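Local atomic coordinates of transcriptional regulator, SorC family (PDB entry 2O0M), a protein that probably regulates transcription by binding DNA and probably binds a carbohydrate, as other SorC family members do. Residues Y104-Q108 with P324-L329; A158-L164 with V194-T199; V269-F273 with K314-Y319. All blocks are in the same frame, centred on the assembly; numbering follows the deposited sequence.

Contact 1: Y104-Q108 with P324-L329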
loop_
_atom_site.group_PDB
_atom_site.type_symbol
_atom_site.label_atom_id
_atom_site.label_comp_id
_atom_site.label_asym_id
_atom_site.label_seq_id
_atom_site.Cartn_x
_atom_site.Cartn_y
_atom_site.Cartn_z
ATOM N N TYR A 104 7.983 -16.110 10.612
ATOM C CA TYR A 104 8.130 -16.608 9.247
ATOM C C TYR A 104 8.792 -15.552 8.362
ATOM O O TYR A 104 9.665 -15.867 7.554
ATOM C CB TYR A 104 6.759 -16.995 8.680
ATOM C CG TYR A 104 6.785 -17.657 7.324
ATOM C CD1 TYR A 104 6.728 -16.903 6.155
ATOM C CD2 TYR A 104 6.836 -19.039 7.205
ATOM C CE1 TYR A 104 6.751 -17.507 4.906
ATOM C CE2 TYR A 104 6.845 -19.651 5.964
ATOM C CZ TYR A 104 6.800 -18.880 4.820
ATOM O OH TYR A 104 6.812 -19.496 3.594
ATOM N N PHE A 105 8.384 -14.297 8.531
ATOM C CA PHE A 105 8.875 -13.205 7.680
ATOM C C PHE A 105 10.011 -12.406 8.303
ATOM O O PHE A 105 10.684 -11.635 7.607
ATOM C CB PHE A 105 7.727 -12.266 7.301
ATOM C CG PHE A 105 6.714 -12.902 6.400
ATOM C CD1 PHE A 105 5.390 -13.041 6.800
ATOM C CD2 PHE A 105 7.090 -13.384 5.156
ATOM C CE1 PHE A 105 4.464 -13.636 5.967
ATOM C CE2 PHE A 105 6.159 -13.993 4.325
ATOM C CZ PHE A 105 4.854 -14.116 4.733
ATOM N N GLY A 106 10.227 -12.579 9.600
ATOM C CA GLY A 106 11.224 -11.785 10.310
ATOM C C GLY A 106 10.844 -10.323 10.471
ATOM O O GLY A 106 11.720 -9.458 10.446
ATOM N N ILE A 107 9.553 -10.039 10.678
ATOM C CA ILE A 107 9.041 -8.660 10.797
ATOM C C ILE A 107 8.620 -8.301 12.227
ATOM O O ILE A 107 8.685 -9.147 13.105
ATOM C CB ILE A 107 7.865 -8.414 9.807
ATOM C CG1 ILE A 107 6.730 -9.419 10.058
ATOM C CG2 ILE A 107 8.366 -8.531 8.380
ATOM C CD1 ILE A 107 5.427 -9.062 9.368
ATOM N N GLN A 108 8.195 -7.051 12.441
ATOM C CA GLN A 108 7.887 -6.527 13.786
ATOM C C GLN A 108 6.624 -7.139 14.368
ATOM O O GLN A 108 6.569 -7.550 15.528
ATOM C CB GLN A 108 7.736 -4.982 13.765
ATOM C CG GLN A 108 7.002 -4.402 14.999
ATOM C CD GLN A 108 7.323 -2.949 15.339
ATOM O OE1 GLN A 108 8.066 -2.264 14.651
ATOM N NE2 GLN A 108 6.733 -2.476 16.427
ATOM N N PRO A 324 10.667 -4.101 4.515
ATOM C CA PRO A 324 11.445 -3.595 5.643
ATOM C C PRO A 324 11.097 -4.368 6.899
ATOM O O PRO A 324 9.934 -4.704 7.104
ATOM C CB PRO A 324 10.968 -2.149 5.787
ATOM C CG PRO A 324 10.504 -1.794 4.427
ATOM C CD PRO A 324 9.860 -3.028 3.905
ATOM N N LYS A 325 12.092 -4.647 7.729
ATOM C CA LYS A 325 11.857 -5.504 8.883
ATOM C C LYS A 325 10.922 -4.884 9.906
ATOM O O LYS A 325 10.317 -5.597 10.700
ATOM C CB LYS A 325 13.186 -5.941 9.522
ATOM C CG LYS A 325 14.043 -6.822 8.620
ATOM C CD LYS A 325 13.210 -7.841 7.850
ATOM C CE LYS A 325 14.009 -8.977 7.340
ATOM N NZ LYS A 325 13.097 -10.023 6.829
ATOM N N GLN A 326 10.772 -3.564 9.873
ATOM C CA GLN A 326 9.851 -2.879 10.786
ATOM C C GLN A 326 8.382 -2.971 10.352
ATOM O O GLN A 326 7.512 -2.487 11.068
ATOM C CB GLN A 326 10.224 -1.404 10.964
ATOM C CG GLN A 326 10.009 -0.507 9.738
ATOM C CD GLN A 326 11.233 -0.396 8.859
ATOM O OE1 GLN A 326 12.018 -1.340 8.757
ATOM N NE2 GLN A 326 11.411 0.761 8.217
ATOM N N THR A 327 8.126 -3.581 9.198
ATOM C CA THR A 327 6.766 -3.686 8.637
ATOM C C THR A 327 5.799 -4.345 9.639
ATOM O O THR A 327 6.147 -5.323 10.299
ATOM C CB THR A 327 6.756 -4.480 7.303
ATOM O OG1 THR A 327 7.556 -3.796 6.321
ATOM C CG2 THR A 327 5.341 -4.642 6.743
ATOM N N TRP A 328 4.606 -3.773 9.762
ATOM C CA TRP A 328 3.479 -4.429 10.421
ATOM C C TRP A 328 2.626 -5.008 9.298
ATOM O O TRP A 328 2.259 -4.287 8.367
ATOM C CB TRP A 328 2.631 -3.426 11.208
ATOM C CG TRP A 328 3.219 -2.930 12.486
ATOM C CD1 TRP A 328 4.456 -2.391 12.665
ATOM C CD2 TRP A 328 2.564 -2.865 13.758
ATOM N NE1 TRP A 328 4.628 -2.027 13.986
ATOM C CE2 TRP A 328 3.480 -2.310 14.672
ATOM C CE3 TRP A 328 1.301 -3.246 14.216
ATOM C CZ2 TRP A 328 3.169 -2.113 16.011
ATOM C CZ3 TRP A 328 0.995 -3.046 15.558
ATOM C CH2 TRP A 328 1.926 -2.489 16.432
ATOM N N LEU A 329 2.302 -6.296 9.381
ATOM C CA LEU A 329 1.434 -6.927 8.388
ATOM C C LEU A 329 0.060 -7.150 9.006
ATOM O O LEU A 329 -0.066 -7.885 9.986
ATOM C CB LEU A 329 2.010 -8.257 7.904
ATOM C CG LEU A 329 1.112 -9.088 6.976
ATOM C CD1 LEU A 329 0.809 -8.350 5.679
ATOM C CD2 LEU A 329 1.739 -10.436 6.681
#
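I107 and Q108 run past K325 and Q326, the middle of the P324-T327 turn, with CA atoms 4.6 Å (I107 to K325) and 5.1 Å (Q108 to Q326) apart. The backbone N of Q108 gives a weak hydrogen bond of 3.4 Å to T327 O, bent to 139° at the hydrogen. Next to it the CA of I107 makes a C-H...O contact with K325 O. K325 reaches back over the end of helix 96-105: its chain bends at chi2, CD passes G106 O, and NZ donates to F105 O (3.0 Å) within the plane of that carbonyl. The lysine thus ties down a carbonyl of the last helical turn, just where G106 leaves the helix with positive phi (70°). The contact sits at the edge of a Rossmann-like sugar-binding domain, where two loops lead into the neighbouring parallel strands 109-113 and 328-332; L329 continues the pairing through backbone bonds to R109 and I111. P324-T327 is a type I beta turn, and P324 O takes two bonds, from T327 N and from T327 OG1 (2.7 Å). I107 sends CD1 onto L329 CB (3.8 Å), the two side chains crossing at a slant, while the CD2 methyl of L329 meets F105 CE1 obliquely at 4.3 Å. M320 of helix 313-320 closes in on both F105 and I107. The exposed, extended side chain of Q108 lies across the indole of W328, which packs on helix 122-138; amide and ring planes are 49° apart, with Q108 CG 3.5 Å from W328 NE1.

Contact 2: A158-L164 with V194-T199; sequences AENMGSL and VMANKT
A158 meets helix 188-199 at close range: its CB lies 3.5 Å from CG of selenomethionine M195 and 3.7 Å from V194 CG1, so the small methyl lets the last turn of helix 152-159 come down on the other helix. M195 continues inward past A158 toward F173 of strand 169-175 and L131 of helix 122-138. At the other end T199 makes most of the contacts. T199 CG2 lies 3.8 Å from L164 CD1. The same methyl touches G162 O, and selenomethionine M161 lies alongside T199, pointing the same way, with CB and CE both near that methyl. With chi1 at 66°, T199 OG1 turns back to donate to M195 O (2.8 Å), a carbonyl that also accepts from T199 N on the other face of its plane. T199 O in turn takes the nearly straight hydrogen bond from L164 N (2.8 Å, 171° at the hydrogen), which arrives on a lone pair, in the carbonyl plane. Loop 160-164, which leads toward strand 169-175 of this alpha/beta domain, is thereby fastened to the C-terminal end of helix 188-199.

On the solvent side K198, bent at chi2 and chi4, still packs its methylenes closely on the carbonyls of A158 and E159, with K198 CE 3.1 Å from E159 O. E159 carries its carboxylate across V194 at about a right angle. Only the charged ends stand apart: E159 OE1 and K198 NZ stop 4.1 Å from each other, too far for a salt bridge. A water instead donates to E159 OE1 (2.6 Å) and weakly accepts from K198 NZ. Apolar contacts and one straight backbone bond therefore carry the inner part, whereas the outer charges, linked through water, probably attract each other only modestly.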
loop_
_atom_site.group_PDB
_atom_site.type_symbol
_atom_site.label_atom_id
_atom_site.label_comp_id
_atom_site.label_asym_id
_atom_site.label_seq_id
_atom_site.Cartn_x
_atom_site.Cartn_y
_atom_site.Cartn_z
ATOM N N ALA A 158 -9.885 2.388 3.837
ATOM C CA ALA A 158 -10.046 3.826 4.013
ATOM C C ALA A 158 -11.477 4.181 4.439
ATOM O O ALA A 158 -11.679 4.987 5.347
ATOM C CB ALA A 158 -9.663 4.570 2.744
ATOM N N GLU A 159 -12.462 3.557 3.803
ATOM C CA GLU A 159 -13.879 3.841 4.098
ATOM C C GLU A 159 -14.242 3.495 5.541
ATOM O O GLU A 159 -15.222 4.018 6.087
ATOM C CB GLU A 159 -14.783 3.056 3.146
ATOM C CG GLU A 159 -14.697 3.494 1.698
ATOM C CD GLU A 159 -15.330 4.857 1.431
ATOM O OE1 GLU A 159 -16.068 5.373 2.316
ATOM O OE2 GLU A 159 -15.099 5.397 0.321
ATOM N N ASN A 160 -13.451 2.620 6.158
ATOM C CA ASN A 160 -13.759 2.076 7.482
ATOM C C ASN A 160 -12.797 2.521 8.586
ATOM O O ASN A 160 -12.665 1.856 9.621
ATOM C CB ASN A 160 -13.823 0.553 7.380
ATOM C CG ASN A 160 -15.081 0.074 6.675
ATOM O OD1 ASN A 160 -16.158 0.073 7.263
ATOM N ND2 ASN A 160 -14.947 -0.354 5.422
HETATM N N MSE A 161 -12.166 3.673 8.393
HETATM C CA MSE A 161 -11.250 4.223 9.393
HETATM C C MSE A 161 -11.992 5.050 10.437
HETATM O O MSE A 161 -13.072 5.581 10.163
HETATM C CB MSE A 161 -10.221 5.115 8.729
HETATM C CG MSE A 161 -9.456 4.419 7.684
HETATM SE SE MSE A 161 -8.177 3.308 8.524
HETATM C CE MSE A 161 -6.858 4.658 9.219
ATOM N N GLY A 162 -11.378 5.177 11.608
ATOM C CA GLY A 162 -11.876 6.022 12.693
ATOM C C GLY A 162 -10.945 7.198 12.913
ATOM O O GLY A 162 -9.960 7.377 12.199
ATOM N N SER A 163 -11.257 7.988 13.931
ATOM C CA SER A 163 -10.578 9.236 14.186
ATOM C C SER A 163 -9.116 9.045 14.606
ATOM O O SER A 163 -8.809 8.195 15.437
ATOM C CB SER A 163 -11.324 9.999 15.287
ATOM O OG SER A 163 -10.684 11.234 15.536
ATOM N N LEU A 164 -8.230 9.856 14.033
ATOM C CA LEU A 164 -6.825 9.921 14.464
ATOM C C LEU A 164 -6.369 11.333 14.812
ATOM O O LEU A 164 -5.363 11.491 15.492
ATOM C CB LEU A 164 -5.880 9.375 13.381
ATOM C CG LEU A 164 -6.083 7.903 13.040
ATOM C CD1 LEU A 164 -5.244 7.486 11.822
ATOM C CD2 LEU A 164 -5.766 7.007 14.224
ATOM N N VAL A 194 -10.312 9.941 1.246
ATOM C CA VAL A 194 -11.220 9.216 2.132
ATOM C C VAL A 194 -10.596 9.035 3.514
ATOM O O VAL A 194 -11.245 9.282 4.544
ATOM C CB VAL A 194 -11.655 7.862 1.527
ATOM C CG1 VAL A 194 -12.461 7.041 2.542
ATOM C CG2 VAL A 194 -12.483 8.111 0.267
HETATM N N MSE A 195 -9.340 8.609 3.547
HETATM C CA MSE A 195 -8.659 8.437 4.832
HETATM C C MSE A 195 -8.643 9.742 5.603
HETATM O O MSE A 195 -8.897 9.758 6.803
HETATM C CB MSE A 195 -7.225 7.960 4.628
HETATM C CG MSE A 195 -7.112 6.536 4.206
HETATM SE SE MSE A 195 -5.409 5.747 4.822
HETATM C CE MSE A 195 -5.864 3.917 4.413
ATOM N N ALA A 196 -8.356 10.838 4.913
ATOM C CA ALA A 196 -8.313 12.140 5.573
ATOM C C ALA A 196 -9.666 12.452 6.197
ATOM O O ALA A 196 -9.753 12.834 7.370
ATOM C CB ALA A 196 -7.914 13.221 4.599
ATOM N N ASN A 197 -10.727 12.256 5.415
ATOM C CA ASN A 197 -12.081 12.507 5.890
ATOM C C ASN A 197 -12.427 11.669 7.102
ATOM O O ASN A 197 -12.860 12.195 8.115
ATOM C CB ASN A 197 -13.111 12.241 4.797
ATOM C CG ASN A 197 -14.538 12.486 5.274
ATOM O OD1 ASN A 197 -14.888 13.601 5.681
ATOM N ND2 ASN A 197 -15.360 11.452 5.241
ATOM N N LYS A 198 -12.207 10.366 7.001
ATOM C CA LYS A 198 -12.642 9.450 8.050
ATOM C C LYS A 198 -11.845 9.599 9.356
ATOM O O LYS A 198 -12.373 9.329 10.446
ATOM C CB LYS A 198 -12.587 8.009 7.559
ATOM C CG LYS A 198 -13.507 7.715 6.399
ATOM C CD LYS A 198 -14.973 7.765 6.776
ATOM C CE LYS A 198 -15.819 7.070 5.715
ATOM N NZ LYS A 198 -17.077 7.783 5.442
ATOM N N THR A 199 -10.584 10.019 9.246
ATOM C CA THR A 199 -9.700 10.153 10.407
ATOM C C THR A 199 -9.668 11.553 11.022
ATOM O O THR A 199 -9.067 11.742 12.080
ATOM C CB THR A 199 -8.249 9.756 10.079
ATOM O OG1 THR A 199 -7.680 10.681 9.139
ATOM C CG2 THR A 199 -8.182 8.319 9.546
HETATM O O HOH W 1 -16.531 7.968 2.177
#

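Contact 3: V269-F273 with K314-Y319; sequences VAESF and KAIRAY. With PO4 (phosphate ion), chain C.
Y319 presents one ring face to S272 and reaches toward F273: CG is anti to the backbone N (chi1 168°), which carries the phenol along the strand. S272 OG, weakly hydrogen-bonded to S242 O, stands over that face, offset toward the rim, with S272 CB 3.8 Å from Y319 CD1. The phenol oxygen comes in at the edge of the F273 ring, in its plane, with Y319 OH 3.7 Å from F273 CE2, and the two side chains cross at a slant. F277 meets the tyrosine ring edge-to-face, and H241 lies against both aromatic residues.

Toward the start of the strand, A270 CB points into the helix, 3.2 Å from A315 O and 3.9 Å from A318 CB, and V269 CG1 reaches A318 CB and K314 O; V269 and A270 both face F277, a classic beta bulge. The axes of strand 270-272 and helix segment 314-319 approach to 7.5 Å, their N-to-C directions 62° apart.

R317 takes no part in the strand contact; its guanidinium edge meets a phosphate, probably from the crystallisation liquor, R317 NE donating to O4 (3.0 Å). Without hydrogen bonds between the segments, apolar fit joins strand and helix.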
loop_
_atom_site.group_PDB
_atom_site.type_symbol
_atom_site.label_atom_id
_atom_site.label_comp_id
_atom_site.label_asym_id
_atom_site.label_seq_id
_atom_site.Cartn_x
_atom_site.Cartn_y
_atom_site.Cartn_z
ATOM N N VAL A 269 4.714 -12.531 -9.516
ATOM C CA VAL A 269 3.765 -13.078 -8.548
ATOM C C VAL A 269 3.087 -11.966 -7.743
ATOM O O VAL A 269 1.874 -11.994 -7.537
ATOM C CB VAL A 269 4.477 -14.073 -7.590
ATOM C CG1 VAL A 269 3.573 -14.528 -6.463
ATOM C CG2 VAL A 269 4.963 -15.296 -8.370
ATOM N N ALA A 270 3.883 -11.013 -7.264
ATOM C CA ALA A 270 3.383 -9.924 -6.428
ATOM C C ALA A 270 3.674 -8.562 -7.038
ATOM O O ALA A 270 4.604 -8.398 -7.818
ATOM C CB ALA A 270 4.009 -10.000 -5.043
ATOM N N GLU A 271 2.842 -7.594 -6.678
ATOM C CA GLU A 271 3.073 -6.193 -6.988
ATOM C C GLU A 271 2.998 -5.372 -5.698
ATOM O O GLU A 271 2.219 -5.671 -4.775
ATOM C CB GLU A 271 2.016 -5.693 -7.989
ATOM C CG GLU A 271 2.198 -4.244 -8.459
ATOM C CD GLU A 271 1.672 -3.208 -7.500
ATOM O OE1 GLU A 271 0.900 -3.560 -6.581
ATOM O OE2 GLU A 271 2.031 -2.021 -7.661
ATOM N N SER A 272 3.814 -4.329 -5.638
ATOM C CA SER A 272 3.637 -3.298 -4.622
ATOM C C SER A 272 4.388 -2.037 -5.047
ATOM O O SER A 272 5.534 -2.118 -5.509
ATOM C CB SER A 272 4.127 -3.786 -3.263
ATOM O OG SER A 272 3.659 -2.955 -2.240
ATOM N N PHE A 273 3.731 -0.888 -4.920
ATOM C CA PHE A 273 4.329 0.427 -5.258
ATOM C C PHE A 273 4.782 0.549 -6.719
ATOM O O PHE A 273 5.614 1.406 -7.046
ATOM C CB PHE A 273 5.515 0.761 -4.353
ATOM C CG PHE A 273 5.256 0.597 -2.895
ATOM C CD1 PHE A 273 4.527 1.534 -2.192
ATOM C CD2 PHE A 273 5.800 -0.470 -2.207
ATOM C CE1 PHE A 273 4.313 1.371 -0.817
ATOM C CE2 PHE A 273 5.580 -0.627 -0.847
ATOM C CZ PHE A 273 4.845 0.285 -0.170
ATOM N N LYS A 314 0.365 -16.325 -1.964
ATOM C CA LYS A 314 1.571 -16.349 -2.792
ATOM C C LYS A 314 2.161 -14.952 -2.976
ATOM O O LYS A 314 3.373 -14.758 -2.852
ATOM C CB LYS A 314 1.275 -16.975 -4.152
ATOM C CG LYS A 314 1.007 -18.470 -4.098
ATOM C CD LYS A 314 0.519 -18.982 -5.433
ATOM C CE LYS A 314 0.739 -20.478 -5.592
ATOM N NZ LYS A 314 0.265 -21.275 -4.429
ATOM N N ALA A 315 1.296 -13.978 -3.245
ATOM C CA ALA A 315 1.752 -12.596 -3.448
ATOM C C ALA A 315 2.365 -12.042 -2.163
ATOM O O ALA A 315 3.397 -11.364 -2.193
ATOM C CB ALA A 315 0.603 -11.722 -3.894
ATOM N N ILE A 316 1.711 -12.308 -1.037
ATOM C CA ILE A 316 2.213 -11.871 0.272
ATOM C C ILE A 316 3.614 -12.439 0.534
ATOM O O ILE A 316 4.538 -11.708 0.887
ATOM C CB ILE A 316 1.246 -12.263 1.411
ATOM C CG1 ILE A 316 -0.046 -11.443 1.304
ATOM C CG2 ILE A 316 1.887 -12.036 2.773
ATOM C CD1 ILE A 316 -1.211 -12.033 2.109
ATOM N N ARG A 317 3.776 -13.737 0.325
ATOM C CA ARG A 317 5.087 -14.374 0.500
ATOM C C ARG A 317 6.167 -13.723 -0.373
ATOM O O ARG A 317 7.279 -13.479 0.080
ATOM C CB ARG A 317 5.005 -15.864 0.171
ATOM C CG ARG A 317 4.309 -16.686 1.229
ATOM C CD ARG A 317 3.915 -18.037 0.685
ATOM N NE ARG A 317 5.056 -18.736 0.092
ATOM C CZ ARG A 317 4.983 -19.529 -0.975
ATOM N NH1 ARG A 317 3.821 -19.759 -1.583
ATOM N NH2 ARG A 317 6.079 -20.110 -1.444
ATOM N N ALA A 318 5.831 -13.433 -1.621
ATOM C CA ALA A 318 6.821 -12.939 -2.575
ATOM C C ALA A 318 7.256 -11.517 -2.242
ATOM O O ALA A 318 8.444 -11.181 -2.317
ATOM C CB ALA A 318 6.286 -13.020 -3.987
ATOM N N TYR A 319 6.296 -10.670 -1.883
ATOM C CA TYR A 319 6.635 -9.290 -1.534
ATOM C C TYR A 319 7.323 -9.242 -0.169
ATOM O O TYR A 319 8.305 -8.527 0.010
ATOM C CB TYR A 319 5.413 -8.353 -1.509
ATOM C CG TYR A 319 5.810 -7.044 -0.873
ATOM C CD1 TYR A 319 6.560 -6.105 -1.584
ATOM C CD2 TYR A 319 5.550 -6.791 0.468
ATOM C CE1 TYR A 319 6.997 -4.921 -0.989
ATOM C CE2 TYR A 319 5.975 -5.616 1.071
ATOM C CZ TYR A 319 6.695 -4.683 0.348
ATOM O OH TYR A 319 7.122 -3.519 0.971
HETATM P P PO4 C . 8.578 -18.408 0.735
HETATM O O1 PO4 C . 8.807 -19.310 -0.454
HETATM O O2 PO4 C . 7.990 -19.138 1.913
HETATM O O3 PO4 C . 9.894 -17.793 1.128
HETATM O O4 PO4 C . 7.633 -17.311 0.337
#

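Overall arrangement
All three contacts lie in the putative sugar-binding domain. Along the chain, contact 1 closes a long loop between helix 96-105 and strand 328-332; contacts 2 and 3 are nested in it, one after the other. Contacts 1 and 3 touch, with centres about 14 Å apart: helix 313-320 leads into strand 328-332, and F105 and Y104 pack on I316 and R317, beside the phosphate. Contact 2 stands apart, its centre about 25 Å from that of contact 1 and about 26 Å from that of contact 3, and opposite contact 3 across the chain's centre. Contact 1 brings the first and last parts of the modelled domain together; contact 3 attaches helix 313-320 to the same mixed sheet.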